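Side-chain contacts in alkylpurine DNA glycosylase AlkC (Pseudomonas fluorescens, PDB 5VHV), which probably excises alkylated purine bases from DNA without flipping the damaged nucleotide out of the helix, opening the way to base excision repair: residues Asp294-Ser298 and Thr299-Ala303; Ile328-Thr332 and Thr333-Tyr337. All blocks are in the same frame, centred on the assembly; numbering follows the deposited sequence.

Contact 1. Residues Asp294-Ser298 and Thr299-Ala303. With nucleotides of chain C.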
ATOM      1  N   ASP A 294      -4.599 -23.273  -5.506  1.00 15.68           N
ATOM      2  CA  ASP A 294      -5.033 -23.182  -6.896  1.00 16.47           C
ATOM      3  C   ASP A 294      -6.547 -23.037  -6.905  1.00 19.86           C
ATOM      4  O   ASP A 294      -7.269 -24.027  -6.902  1.00 22.57           O
ATOM      5  CB  ASP A 294      -4.640 -24.439  -7.666  1.00 20.83           C
ATOM      6  CG  ASP A 294      -3.142 -24.581  -7.851  1.00 32.90           C
ATOM      7  OD1 ASP A 294      -2.438 -23.558  -7.871  1.00 28.97           O
ATOM      8  OD2 ASP A 294      -2.674 -25.731  -7.992  1.00 28.87           O
ATOM      9  N   TYR A 295      -7.048 -21.804  -6.882  1.00 16.34           N
ATOM     10  CA  TYR A 295      -8.493 -21.614  -6.858  1.00 18.47           C
ATOM     11  C   TYR A 295      -9.153 -21.969  -8.194  1.00 20.24           C
ATOM     12  O   TYR A 295      -8.641 -21.638  -9.270  1.00 22.78           O
ATOM     13  CB  TYR A 295      -8.804 -20.173  -6.527  1.00 18.83           C
ATOM     14  CG  TYR A 295      -8.601 -19.802  -5.080  1.00 17.26           C
ATOM     15  CD1 TYR A 295      -9.600 -20.050  -4.137  1.00 17.47           C
ATOM     16  CD2 TYR A 295      -7.442 -19.171  -4.668  1.00 19.07           C
ATOM     17  CE1 TYR A 295      -9.437 -19.671  -2.811  1.00 15.62           C
ATOM     18  CE2 TYR A 295      -7.262 -18.789  -3.333  1.00 18.98           C
ATOM     19  CZ  TYR A 295      -8.261 -19.044  -2.427  1.00 17.37           C
ATOM     20  OH  TYR A 295      -8.079 -18.637  -1.141  1.00 17.41           O
ATOM     21  N   VAL A 296     -10.334 -22.596  -8.121  1.00 18.41           N
ATOM     22  CA  VAL A 296     -11.200 -22.703  -9.293  1.00 22.60           C
ATOM     23  C   VAL A 296     -11.850 -21.351  -9.547  1.00 18.16           C
ATOM     24  O   VAL A 296     -12.413 -20.738  -8.627  1.00 21.90           O
ATOM     25  CB  VAL A 296     -12.274 -23.783  -9.084  1.00 23.69           C
ATOM     26  CG1 VAL A 296     -13.177 -23.919 -10.330  1.00 30.68           C
ATOM     27  CG2 VAL A 296     -11.636 -25.130  -8.708  1.00 25.67           C
ATOM     28  N   LYS A 297     -11.816 -20.894 -10.798  1.00 23.05           N
ATOM     29  CA  LYS A 297     -12.425 -19.626 -11.171  1.00 27.19           C
ATOM     30  C   LYS A 297     -13.605 -19.878 -12.103  1.00 27.36           C
ATOM     31  O   LYS A 297     -13.923 -21.021 -12.465  1.00 25.72           O
ATOM     32  CB  LYS A 297     -11.393 -18.688 -11.814  1.00 26.17           C
ATOM     33  CG  LYS A 297     -10.121 -18.455 -10.995  1.00 27.06           C
ATOM     34  CD  LYS A 297     -10.391 -17.950  -9.555  1.00 29.84           C
ATOM     35  CE  LYS A 297     -11.241 -16.685  -9.513  1.00 28.19           C
ATOM     36  NZ  LYS A 297     -11.193 -16.048  -8.137  1.00 28.89           N
ATOM     37  N   SER A 298     -14.255 -18.785 -12.506  1.00 24.64           N
ATOM     38  CA  SER A 298     -15.428 -18.892 -13.367  1.00 23.96           C
ATOM     39  C   SER A 298     -15.103 -19.688 -14.623  1.00 36.14           C
ATOM     40  O   SER A 298     -15.908 -20.494 -15.101  1.00 30.49           O
ATOM     41  CB  SER A 298     -15.930 -17.497 -13.748  1.00 26.49           C
ATOM     42  OG  SER A 298     -17.107 -17.600 -14.535  1.00 36.49           O
ATOM     43  N   THR A 299     -13.945 -19.434 -15.198  1.00 32.84           N
ATOM     44  CA  THR A 299     -13.393 -20.281 -16.233  1.00 30.33           C
ATOM     45  C   THR A 299     -11.990 -20.634 -15.778  1.00 40.93           C
ATOM     46  O   THR A 299     -11.246 -19.757 -15.323  1.00 36.29           O
ATOM     47  CB  THR A 299     -13.366 -19.592 -17.601  1.00 41.01           C
ATOM     48  OG1 THR A 299     -12.180 -18.804 -17.714  1.00 59.71           O
ATOM     49  CG2 THR A 299     -14.595 -18.690 -17.796  1.00 45.52           C
ATOM     50  N   GLY A 300     -11.660 -21.920 -15.830  1.00 31.60           N
ATOM     51  CA  GLY A 300     -10.318 -22.357 -15.482  1.00 34.34           C
ATOM     52  C   GLY A 300      -9.967 -22.143 -14.020  1.00 33.57           C
ATOM     53  O   GLY A 300     -10.798 -22.266 -13.114  1.00 28.84           O
ATOM     54  N   HIS A 301      -8.692 -21.839 -13.793  1.00 28.58           N
ATOM     55  CA  HIS A 301      -8.131 -21.708 -12.471  1.00 24.04           C
ATOM     56  C   HIS A 301      -7.333 -20.410 -12.413  1.00 29.89           C
ATOM     57  O   HIS A 301      -6.870 -19.906 -13.436  1.00 33.06           O
ATOM     58  CB  HIS A 301      -7.245 -22.925 -12.134  1.00 29.91           C
ATOM     59  CG  HIS A 301      -7.995 -24.223 -12.126  1.00 28.19           C
ATOM     60  ND1 HIS A 301      -8.352 -24.880 -13.281  1.00 29.43           N
ATOM     61  CD2 HIS A 301      -8.477 -24.973 -11.101  1.00 26.76           C
ATOM     62  CE1 HIS A 301      -9.017 -25.981 -12.974  1.00 38.69           C
ATOM     63  NE2 HIS A 301      -9.108 -26.061 -11.658  1.00 28.58           N
ATOM     64  N   GLY A 302      -7.208 -19.844 -11.227  1.00 42.99           N
ATOM     65  CA  GLY A 302      -6.325 -18.714 -11.068  1.00 40.37           C
ATOM     66  C   GLY A 302      -4.894 -19.172 -10.920  1.00 34.26           C
ATOM     67  O   GLY A 302      -4.638 -20.341 -10.630  1.00 28.40           O
ATOM     68  N   ALA A 303      -3.951 -18.261 -11.158  1.00 31.81           N
ATOM     69  CA  ALA A 303      -2.582 -18.536 -10.746  1.00 35.30           C
ATOM     70  C   ALA A 303      -2.598 -18.951  -9.285  1.00 31.48           C
ATOM     71  O   ALA A 303      -3.433 -18.496  -8.502  1.00 30.58           O
ATOM     72  CB  ALA A 303      -1.676 -17.313 -10.933  1.00 34.54           C
TER
ATOM     73  P    DT C   3     -13.874 -14.695 -11.527  1.00 28.53           P
ATOM     74  OP1  DT C   3     -13.533 -16.057 -12.006  1.00 28.28           O
ATOM     75  OP2  DT C   3     -14.711 -14.449 -10.348  1.00 29.05           O
ATOM     76  O5'  DT C   3     -12.566 -13.819 -11.289  1.00 28.56           O
ATOM     77  C5'  DT C   3     -11.542 -13.895 -12.226  1.00 27.04           C
ATOM     78  C4'  DT C   3     -10.440 -12.909 -11.914  1.00 28.37           C
ATOM     79  O4'  DT C   3     -10.927 -11.562 -12.048  1.00 28.74           O
ATOM     80  C3'  DT C   3      -9.886 -12.978 -10.493  1.00 22.29           C
ATOM     81  O3'  DT C   3      -8.713 -13.760 -10.480  1.00 27.11           O
ATOM     82  C2'  DT C   3      -9.632 -11.504 -10.110  1.00 24.36           C
ATOM     83  C1'  DT C   3     -10.020 -10.737 -11.374  1.00 27.40           C
ATOM     84  N1   DT C   3     -10.681  -9.417 -11.170  1.00 28.00           N
ATOM     85  C2   DT C   3     -10.008  -8.270 -11.542  1.00 33.60           C
ATOM     86  O2   DT C   3      -8.863  -8.274 -11.955  1.00 26.42           O
ATOM     87  N3   DT C   3     -10.716  -7.111 -11.377  1.00 23.82           N
ATOM     88  C4   DT C   3     -12.005  -6.982 -10.912  1.00 32.12           C
ATOM     89  O4   DT C   3     -12.550  -5.889 -10.803  1.00 31.59           O
ATOM     90  C5   DT C   3     -12.664  -8.227 -10.562  1.00 28.20           C
ATOM     91  C7   DT C   3     -14.060  -8.218 -10.038  1.00 31.29           C
ATOM     92  C6   DT C   3     -11.980  -9.370 -10.715  1.00 26.03           C
ATOM     93  P    DC C   4      -8.020 -14.194  -9.097  1.00 25.41           P
ATOM     94  OP1  DC C   4      -7.124 -15.299  -9.514  1.00 27.56           O
ATOM     95  OP2  DC C   4      -9.001 -14.355  -7.999  1.00 25.40           O
ATOM     96  O5'  DC C   4      -7.095 -12.946  -8.759  1.00 25.20           O
ATOM     97  C5'  DC C   4      -6.010 -12.636  -9.631  1.00 27.89           C
ATOM     98  C4'  DC C   4      -5.383 -11.319  -9.240  1.00 21.69           C
ATOM     99  O4'  DC C   4      -6.311 -10.241  -9.486  1.00 24.52           O
ATOM    100  C3'  DC C   4      -5.008 -11.236  -7.762  1.00 27.66           C
ATOM    101  O3'  DC C   4      -3.596 -11.197  -7.641  1.00 23.13           O
ATOM    102  C2'  DC C   4      -5.684  -9.953  -7.258  1.00 27.38           C
ATOM    103  C1'  DC C   4      -6.070  -9.237  -8.535  1.00 28.27           C
ATOM    104  N1   DC C   4      -7.287  -8.378  -8.426  1.00 24.46           N
ATOM    105  C2   DC C   4      -7.194  -7.032  -8.783  1.00 23.64           C
ATOM    106  O2   DC C   4      -6.108  -6.587  -9.179  1.00 25.39           O
ATOM    107  N3   DC C   4      -8.295  -6.252  -8.710  1.00 23.04           N
ATOM    108  C4   DC C   4      -9.448  -6.764  -8.278  1.00 26.18           C
ATOM    109  N4   DC C   4     -10.499  -5.935  -8.203  1.00 22.01           N
ATOM    110  C5   DC C   4      -9.572  -8.142  -7.905  1.00 23.17           C
ATOM    111  C6   DC C   4      -8.472  -8.905  -7.981  1.00 23.95           C
TER
HETATM  112  O   HOH W   1      -3.378 -22.717 -10.312  1.00 58.81           O
HETATM  113  O   HOH W   2      -5.656 -19.462  -7.838  1.00 29.11           O
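Tyr295 O is gripped twice by residues across this short loop: Gly302 N donates to it at 3.0 Å, in the carbonyl plane, and the CA-H of His301 makes a weaker C-H...O contact. Lys297 N returns a bond to Gly300 O at 2.9 Å, so the chain folds back on itself between strands 285-294 and 305-314. Gly300 adopts a positive phi of 66°, while a side chain on Gly302 would run into OP1 of DC4 of chain C. Beside them Val296 CG2 lies alongside the His301 ring, 4.0 Å from CD2. With CG beside the backbone N (chi1 -53°), the Lys297 stem meets Gly302 N; bends at chi2 and chi3 then carry NZ to OP2 of DC4 of chain C at 2.8 Å. NZ also has a weak bond to Lys335 O. Ser298 N donates to OP1 of DT3 of chain C at 2.9 Å in a nearly straight bond (167°). With an alanine at Lys297, the DC4 phosphate would probably lose a charged mate and Gly302 the aliphatic stem packed on it. One lysine and one backbone amide thus hold successive phosphates, chemistry that reads the DNA backbone rather than its bases.

Contact 2. Residues Ile328-Thr332 and Thr333-Tyr337. With nucleotides of chain D; nucleotides of chain C.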
ATOM      1  N   ILE A 328     -13.204 -20.114   4.096  1.00 15.19           N
ATOM      2  CA  ILE A 328     -13.481 -20.063   2.661  1.00 15.72           C
ATOM      3  C   ILE A 328     -14.918 -19.583   2.475  1.00 16.46           C
ATOM      4  O   ILE A 328     -15.875 -20.342   2.665  1.00 19.25           O
ATOM      5  CB  ILE A 328     -13.267 -21.419   1.987  1.00 19.09           C
ATOM      6  CG1 ILE A 328     -11.898 -22.015   2.332  1.00 19.38           C
ATOM      7  CG2 ILE A 328     -13.437 -21.275   0.481  1.00 20.63           C
ATOM      8  CD1 ILE A 328     -10.708 -21.203   1.841  1.00 22.17           C
ATOM      9  N   ARG A 329     -15.069 -18.325   2.079  1.00 18.48           N
ATOM     10  CA  ARG A 329     -16.383 -17.735   1.898  1.00 17.58           C
ATOM     11  C   ARG A 329     -16.258 -16.635   0.854  1.00 20.15           C
ATOM     12  O   ARG A 329     -15.193 -16.046   0.692  1.00 18.96           O
ATOM     13  CB  ARG A 329     -16.935 -17.195   3.222  1.00 18.80           C
ATOM     14  CG  ARG A 329     -16.436 -15.820   3.644  1.00 21.72           C
ATOM     15  CD  ARG A 329     -14.971 -15.821   4.058  1.00 19.93           C
ATOM     16  NE  ARG A 329     -14.579 -14.535   4.626  1.00 20.23           N
ATOM     17  CZ  ARG A 329     -13.344 -14.235   5.016  1.00 19.14           C
ATOM     18  NH1 ARG A 329     -12.364 -15.139   4.923  1.00 19.94           N
ATOM     19  NH2 ARG A 329     -13.090 -13.023   5.500  1.00 20.42           N
ATOM     20  N   ASP A 330     -17.340 -16.377   0.132  1.00 21.62           N
ATOM     21  CA  ASP A 330     -17.311 -15.309  -0.857  1.00 17.10           C
ATOM     22  C   ASP A 330     -17.082 -13.957  -0.192  1.00 19.95           C
ATOM     23  O   ASP A 330     -17.608 -13.663   0.885  1.00 24.39           O
ATOM     24  CB  ASP A 330     -18.597 -15.302  -1.675  1.00 21.28           C
ATOM     25  CG  ASP A 330     -18.567 -16.315  -2.808  1.00 25.02           C
ATOM     26  OD1 ASP A 330     -17.499 -16.905  -3.081  1.00 20.09           O
ATOM     27  OD2 ASP A 330     -19.622 -16.544  -3.410  1.00 24.46           O
ATOM     28  N   MET A 331     -16.268 -13.154  -0.854  1.00 23.04           N
ATOM     29  CA  MET A 331     -15.714 -11.913  -0.347  1.00 22.90           C
ATOM     30  C   MET A 331     -15.729 -10.918  -1.482  1.00 22.83           C
ATOM     31  O   MET A 331     -15.708 -11.301  -2.653  1.00 21.68           O
ATOM     32  CB  MET A 331     -14.268 -12.106   0.113  1.00 21.81           C
ATOM     33  CG  MET A 331     -14.170 -12.856   1.371  1.00 26.09           C
ATOM     34  SD  MET A 331     -12.486 -13.067   1.837  0.93 21.49           S
ATOM     35  CE  MET A 331     -11.929 -14.394   0.816  1.00 26.73           C
ATOM     36  N   THR A 332     -15.725  -9.627  -1.136  1.00 23.07           N
ATOM     37  CA  THR A 332     -15.628  -8.626  -2.184  1.00 26.20           C
ATOM     38  C   THR A 332     -14.476  -8.933  -3.120  1.00 23.10           C
ATOM     39  O   THR A 332     -14.609  -8.816  -4.344  1.00 30.90           O
ATOM     40  CB  THR A 332     -15.460  -7.239  -1.579  1.00 30.85           C
ATOM     41  OG1 THR A 332     -16.561  -6.982  -0.711  1.00 30.51           O
ATOM     42  CG2 THR A 332     -15.438  -6.205  -2.666  1.00 32.93           C
ATOM     43  N   THR A 333     -13.344  -9.336  -2.569  1.00 22.87           N
ATOM     44  CA  THR A 333     -12.146  -9.491  -3.376  1.00 25.18           C
ATOM     45  C   THR A 333     -11.964 -10.893  -3.944  1.00 26.53           C
ATOM     46  O   THR A 333     -10.997 -11.107  -4.670  1.00 27.59           O
ATOM     47  CB  THR A 333     -10.891  -9.111  -2.568  1.00 38.60           C
ATOM     48  OG1 THR A 333      -9.758  -8.990  -3.458  1.00 36.84           O
ATOM     49  CG2 THR A 333     -10.589 -10.142  -1.477  1.00 29.36           C
ATOM     50  N   ARG A 334     -12.850 -11.845  -3.650  1.00 22.71           N
ATOM     51  CA  ARG A 334     -12.696 -13.193  -4.212  1.00 21.85           C
ATOM     52  C   ARG A 334     -14.031 -13.922  -4.182  1.00 22.39           C
ATOM     53  O   ARG A 334     -14.565 -14.195  -3.102  1.00 19.42           O
ATOM     54  CB  ARG A 334     -11.636 -13.992  -3.443  1.00 24.38           C
ATOM     55  CG  ARG A 334     -11.244 -15.312  -4.108  1.00 22.75           C
ATOM     56  CD  ARG A 334     -10.088 -16.049  -3.398  1.00 19.22           C
ATOM     57  NE  ARG A 334      -8.936 -15.189  -3.230  1.00 22.98           N
ATOM     58  CZ  ARG A 334      -8.506 -14.680  -2.071  1.00 25.42           C
ATOM     59  NH1 ARG A 334      -9.088 -14.990  -0.927  1.00 23.22           N
ATOM     60  NH2 ARG A 334      -7.471 -13.852  -2.054  1.00 22.54           N
ATOM     61  N   LYS A 335     -14.550 -14.252  -5.365  1.00 19.02           N
ATOM     62  CA  LYS A 335     -15.664 -15.177  -5.510  1.00 20.20           C
ATOM     63  C   LYS A 335     -15.119 -16.583  -5.745  1.00 21.05           C
ATOM     64  O   LYS A 335     -14.071 -16.761  -6.374  1.00 22.22           O
ATOM     65  CB  LYS A 335     -16.564 -14.760  -6.676  1.00 27.26           C
ATOM     66  CG  LYS A 335     -17.786 -15.647  -6.881  1.00 33.74           C
ATOM     67  CD  LYS A 335     -18.779 -14.996  -7.857  1.00 53.74           C
ATOM     68  CE  LYS A 335     -19.775 -15.992  -8.427  1.00 46.95           C
ATOM     69  NZ  LYS A 335     -20.738 -16.518  -7.426  1.00 41.33           N
ATOM     70  N   HIS A 336     -15.834 -17.577  -5.226  1.00 21.09           N
ATOM     71  CA  HIS A 336     -15.403 -18.964  -5.311  1.00 19.78           C
ATOM     72  C   HIS A 336     -16.333 -19.759  -6.216  1.00 20.57           C
ATOM     73  O   HIS A 336     -17.501 -19.411  -6.428  1.00 21.58           O
ATOM     74  CB  HIS A 336     -15.335 -19.624  -3.930  1.00 17.17           C
ATOM     75  CG  HIS A 336     -14.411 -18.919  -2.986  1.00 22.58           C
ATOM     76  ND1 HIS A 336     -14.751 -17.732  -2.369  1.00 21.02           N
ATOM     77  CD2 HIS A 336     -13.143 -19.194  -2.598  1.00 22.70           C
ATOM     78  CE1 HIS A 336     -13.739 -17.314  -1.630  1.00 20.95           C
ATOM     79  NE2 HIS A 336     -12.754 -18.188  -1.737  1.00 16.85           N
ATOM     80  N   TYR A 337     -15.777 -20.850  -6.741  1.00 18.63           N
ATOM     81  CA  TYR A 337     -16.453 -21.702  -7.698  1.00 18.78           C
ATOM     82  C   TYR A 337     -16.220 -23.151  -7.302  1.00 18.51           C
ATOM     83  O   TYR A 337     -15.143 -23.486  -6.790  1.00 19.47           O
ATOM     84  CB  TYR A 337     -15.919 -21.427  -9.094  1.00 21.43           C
ATOM     85  CG  TYR A 337     -16.144 -19.983  -9.486  1.00 22.62           C
ATOM     86  CD1 TYR A 337     -15.258 -18.993  -9.098  1.00 24.84           C
ATOM     87  CD2 TYR A 337     -17.271 -19.617 -10.207  1.00 25.35           C
ATOM     88  CE1 TYR A 337     -15.473 -17.660  -9.450  1.00 29.54           C
ATOM     89  CE2 TYR A 337     -17.500 -18.303 -10.556  1.00 27.65           C
ATOM     90  CZ  TYR A 337     -16.593 -17.324 -10.173  1.00 28.75           C
ATOM     91  OH  TYR A 337     -16.817 -16.010 -10.525  1.00 31.28           O
TER
ATOM     92  P    DC D   5     -13.261  -8.768   1.535  1.00 25.07           P
ATOM     93  OP1  DC D   5     -14.624  -9.122   1.938  1.00 30.74           O
ATOM     94  OP2  DC D   5     -12.744  -8.876   0.166  1.00 27.54           O
ATOM     95  O5'  DC D   5     -13.088  -7.177   1.678  1.00 20.13           O
ATOM     96  C5'  DC D   5     -13.462  -6.532   2.875  1.00 20.05           C
ATOM     97  C4'  DC D   5     -12.955  -5.096   2.858  1.00 16.03           C
ATOM     98  O4'  DC D   5     -11.520  -5.105   2.952  1.00 18.70           O
ATOM     99  C3'  DC D   5     -13.273  -4.313   1.564  1.00 20.84           C
ATOM    100  O3'  DC D   5     -14.160  -3.267   1.836  1.00 21.32           O
ATOM    101  C2'  DC D   5     -11.915  -3.780   1.082  1.00 21.86           C
ATOM    102  C1'  DC D   5     -11.067  -3.918   2.340  1.00 18.32           C
ATOM    103  N1   DC D   5      -9.621  -4.026   2.133  1.00 16.94           N
ATOM    104  C2   DC D   5      -8.767  -3.195   2.882  1.00 12.95           C
ATOM    105  O2   DC D   5      -9.277  -2.387   3.706  1.00 17.03           O
ATOM    106  N3   DC D   5      -7.434  -3.293   2.693  1.00 14.35           N
ATOM    107  C4   DC D   5      -6.947  -4.184   1.814  1.00 14.39           C
ATOM    108  N4   DC D   5      -5.611  -4.255   1.647  1.00 17.03           N
ATOM    109  C5   DC D   5      -7.806  -5.039   1.050  1.00 17.08           C
ATOM    110  C6   DC D   5      -9.121  -4.928   1.242  1.00 19.19           C
ATOM    111  P    DA D   4      -7.498 -12.217   1.605  1.00 20.17           P
ATOM    112  OP1  DA D   4      -8.285 -13.416   1.284  1.00 22.09           O
ATOM    113  OP2  DA D   4      -6.637 -11.513   0.633  1.00 18.94           O
ATOM    114  O5'  DA D   4      -8.445 -11.106   2.216  1.00 17.69           O
ATOM    115  C5'  DA D   4      -9.366 -11.479   3.237  1.00 17.01           C
ATOM    116  C4'  DA D   4     -10.317 -10.335   3.558  1.00 19.03           C
ATOM    117  O4'  DA D   4      -9.615  -9.290   4.284  1.00 22.21           O
ATOM    118  C3'  DA D   4     -10.940  -9.667   2.358  1.00 18.80           C
ATOM    119  O3'  DA D   4     -12.299  -9.347   2.659  1.00 22.31           O
ATOM    120  C2'  DA D   4     -10.068  -8.431   2.129  1.00 16.83           C
ATOM    121  C1'  DA D   4      -9.686  -8.062   3.571  1.00 17.86           C
ATOM    122  N9   DA D   4      -8.378  -7.435   3.744  1.00 16.58           N
ATOM    123  C8   DA D   4      -7.210  -7.822   3.177  1.00 15.93           C
ATOM    124  N7   DA D   4      -6.183  -7.118   3.560  1.00 16.38           N
ATOM    125  C5   DA D   4      -6.709  -6.240   4.490  1.00 14.57           C
ATOM    126  C6   DA D   4      -6.114  -5.235   5.250  1.00 13.25           C
ATOM    127  N6   DA D   4      -4.805  -4.986   5.192  1.00 14.34           N
ATOM    128  N1   DA D   4      -6.895  -4.523   6.080  1.00 12.89           N
ATOM    129  C2   DA D   4      -8.206  -4.817   6.137  1.00 15.76           C
ATOM    130  N3   DA D   4      -8.886  -5.739   5.443  1.00 16.34           N
ATOM    131  C4   DA D   4      -8.054  -6.419   4.626  1.00 16.18           C
TER
ATOM    132  P    DT C   3     -13.874 -14.695 -11.527  1.00 28.53           P
ATOM    133  OP1  DT C   3     -13.533 -16.057 -12.006  1.00 28.28           O
ATOM    134  OP2  DT C   3     -14.711 -14.449 -10.348  1.00 29.05           O
ATOM    135  O5'  DT C   3     -12.566 -13.819 -11.289  1.00 28.56           O
ATOM    136  C5'  DT C   3     -11.542 -13.895 -12.226  1.00 27.04           C
ATOM    137  C4'  DT C   3     -10.440 -12.909 -11.914  1.00 28.37           C
ATOM    138  O4'  DT C   3     -10.927 -11.562 -12.048  1.00 28.74           O
ATOM    139  C3'  DT C   3      -9.886 -12.978 -10.493  1.00 22.29           C
ATOM    140  O3'  DT C   3      -8.713 -13.760 -10.480  1.00 27.11           O
ATOM    141  C2'  DT C   3      -9.632 -11.504 -10.110  1.00 24.36           C
ATOM    142  C1'  DT C   3     -10.020 -10.737 -11.374  1.00 27.40           C
ATOM    143  N1   DT C   3     -10.681  -9.417 -11.170  1.00 28.00           N
ATOM    144  C2   DT C   3     -10.008  -8.270 -11.542  1.00 33.60           C
ATOM    145  O2   DT C   3      -8.863  -8.274 -11.955  1.00 26.42           O
ATOM    146  N3   DT C   3     -10.716  -7.111 -11.377  1.00 23.82           N
ATOM    147  C4   DT C   3     -12.005  -6.982 -10.912  1.00 32.12           C
ATOM    148  O4   DT C   3     -12.550  -5.889 -10.803  1.00 31.59           O
ATOM    149  C5   DT C   3     -12.664  -8.227 -10.562  1.00 28.20           C
ATOM    150  C7   DT C   3     -14.060  -8.218 -10.038  1.00 31.29           C
ATOM    151  C6   DT C   3     -11.980  -9.370 -10.715  1.00 26.03           C
TER
HETATM  152  O   HOH W   3     -19.784 -18.092  -5.334  1.00 29.98           O
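The His336 ring carries the methyl CG2 of Ile328 over one face, 4.1 Å from its centroid in a CH-pi contact, and takes Asp330 OD1 at its edge, in the ring plane. Met331 CE also lies near that plane, at the edge. These groups belong to a loop between strands 319-327 and 339-347, whose tip is a type I beta turn from Met331 to Arg334, its ends joined by backbone bonds in both directions.

Asp330 OD1 accepts two bonds from one residue, from His336 ND1 at 3.0 Å and from His336 N at 2.8 Å; the two bonds fix the rotation of the ring and keep it nearly coplanar with the carboxylate (16°). The other carboxylate oxygen, Asp330 OD2, reaches Lys335 NZ through a water that also donates to His336 O.

Toward the DNA, Met331 SD sits 3.5 Å above the centre of the Arg329 guanidinium, which is tied back by NH1 to His327 O. Unbranched and bent only at chi3 (-79°), Met331 runs alongside Arg334 and brings CE to 3.4 Å from NH1. That same Arg334 NH1 donates to OP1 of DA4 of chain D at 2.8 Å, in the guanidinium plane. At the turn, Thr333 N holds OP2 of DC5 of chain D at 2.8 Å. On the other strand, Tyr337 OH donates to OP2 of DT3 of chain C at 2.6 Å.

In the fold
Neither contact is core: both are loops at the protein-DNA surface, with buried residues (Tyr295 and Lys297; Ile328, Arg334 and His336) among exposed ones. They project from the strand-rich C-terminal part of the chain, probably the immunoglobulin-like domain of AlkC. Contact 1 follows strand 285-294 and contact 2 leads into its sheet neighbour, strand 339-347, so they emerge side by side. They meet where the Tyr337 ring packs on the backbone of Val296 to Ser298, and both hold the DT3 phosphate of chain C. Contact 1 folds mainly through backbone bonds and glycines, whereas contact 2 is probably stiffened by a histidine-carboxylate pair and by side chains packed on its flat groups, and its turn extends to phosphates of chain D.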